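Local coordinates for cell envelope-related transcriptional attenuator domain-containing protein (Streptococcus agalactiae, PDB 3OKZ) that is of unknown function but belongs to the LytR/CpsA/Psr family, whose members probably attach glycopolymers to the Gram-positive cell wall, at residues K264-L267 with L268-N272. Sequence-based numbering, arbitrary orientation.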
# COMPACT_ATOMS: atom_id res chain seq x y z
N LYS A 264 -13.09 0.29 -17.28
CA LYS A 264 -12.03 0.68 -18.19
C LYS A 264 -11.72 2.17 -18.06
O LYS A 264 -10.57 2.56 -17.84
CB LYS A 264 -12.42 0.37 -19.64
CG LYS A 264 -12.42 -1.12 -20.00
CD LYS A 264 -12.80 -1.36 -21.48
CE LYS A 264 -12.83 -2.84 -21.85
NZ LYS A 264 -13.34 -3.07 -23.24
N LYS A 265 -12.75 3.00 -18.17
CA LYS A 265 -12.60 4.45 -18.09
C LYS A 265 -11.78 4.90 -16.89
O LYS A 265 -10.98 5.84 -16.98
CB LYS A 265 -13.98 5.10 -18.02
CG LYS A 265 -14.00 6.60 -18.30
CD LYS A 265 -14.07 6.89 -19.80
CE LYS A 265 -14.31 8.37 -20.09
NZ LYS A 265 -14.56 8.64 -21.54
N HIS A 266 -11.98 4.24 -15.75
CA HIS A 266 -11.30 4.60 -14.51
C HIS A 266 -9.85 4.14 -14.40
O HIS A 266 -8.95 4.95 -14.22
CB HIS A 266 -12.08 4.03 -13.32
CG HIS A 266 -11.63 4.56 -12.00
ND1 HIS A 266 -11.36 3.74 -10.92
CD2 HIS A 266 -11.45 5.83 -11.55
CE1 HIS A 266 -11.03 4.48 -9.88
NE2 HIS A 266 -11.08 5.75 -10.23
N LEU A 267 -9.64 2.83 -14.50
CA LEU A 267 -8.31 2.27 -14.38
C LEU A 267 -7.29 2.93 -15.30
O LEU A 267 -6.14 3.10 -14.93
CB LEU A 267 -8.33 0.75 -14.61
CG LEU A 267 -6.99 0.01 -14.58
CD1 LEU A 267 -6.18 0.42 -13.37
CD2 LEU A 267 -7.24 -1.47 -14.56
N LEU A 268 -7.71 3.32 -16.50
CA LEU A 268 -6.79 3.98 -17.42
C LEU A 268 -6.36 5.30 -16.78
O LEU A 268 -5.19 5.49 -16.46
CB LEU A 268 -7.48 4.22 -18.77
CG LEU A 268 -6.68 4.63 -20.02
CD1 LEU A 268 -6.27 6.08 -19.94
CD2 LEU A 268 -5.47 3.73 -20.17
N ALA A 269 -7.33 6.19 -16.58
CA ALA A 269 -7.08 7.49 -15.97
C ALA A 269 -6.09 7.43 -14.80
O ALA A 269 -5.15 8.23 -14.72
CB ALA A 269 -8.39 8.08 -15.49
N VAL A 270 -6.31 6.48 -13.90
CA VAL A 270 -5.48 6.31 -12.73
C VAL A 270 -4.06 5.91 -13.11
O VAL A 270 -3.08 6.38 -12.51
CB VAL A 270 -6.07 5.23 -11.78
CG1 VAL A 270 -5.23 5.10 -10.53
CG2 VAL A 270 -7.50 5.60 -11.42
N GLN A 271 -3.94 5.03 -14.10
CA GLN A 271 -2.63 4.59 -14.56
C GLN A 271 -1.89 5.84 -15.01
O GLN A 271 -0.88 6.22 -14.44
CB GLN A 271 -2.75 3.64 -15.75
CG GLN A 271 -3.37 2.27 -15.49
CD GLN A 271 -3.27 1.36 -16.71
OE1 GLN A 271 -3.58 0.17 -16.65
NE2 GLN A 271 -2.83 1.93 -17.82
N ASN A 272 -2.43 6.47 -16.05
CA ASN A 272 -1.84 7.66 -16.65
C ASN A 272 -1.55 8.78 -15.65
O ASN A 272 -0.58 9.52 -15.81
CB ASN A 272 -2.74 8.16 -17.79
CG ASN A 272 -2.88 7.13 -18.92
OD1 ASN A 272 -3.64 7.34 -19.87
ND2 ASN A 272 -2.13 6.02 -18.83
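The imidazole ring of H266 carries the CG2 methyl of V270 on one face. CG2 sits 3.9 Å from the ring centroid and 15° off the ring normal, a CH-pi contact between residues one helical turn apart. The methyl is offset toward the rim, and the nearest ring atom is NE2 of H266, 3.8 Å from V270 CG2. With CG anti to the backbone N (chi1 -169°) the H266 ring stands outward from the helix and leans slightly C-terminally, while CG2 of V270 reaches back to meet its face. The two side chains share a second partner, L246 of strand 241-252.

A similar i to i+4 pair follows one residue later. CD1 of L267 lies 4.0 Å from CG of Q271, and the two side chains meet at an angle. This is an aliphatic contact, and both residues are buried.

Three i to i+4 backbone bonds join the segments. L268 N bonds K264 O at 3.2 Å, V270 N bonds H266 O at 3.1 Å and Q271 N bonds L267 O at 3.0 Å. The third is the most bent, with an N-H...O angle of 151°. K265 O to A269 N, at 3.7 Å, is too long for one.

The segment forms the first turns of helix 264-277, which follows edge strand 258-261 of the mixed sheet. At its start K264 NZ makes a salt bridge with D295 and K264 N a hydrogen bond to E294, both in helix 293-296, tying the two helices together. L267 packs on T288 and Q271 on L286, while H266 and V270 rest against strand 241-252.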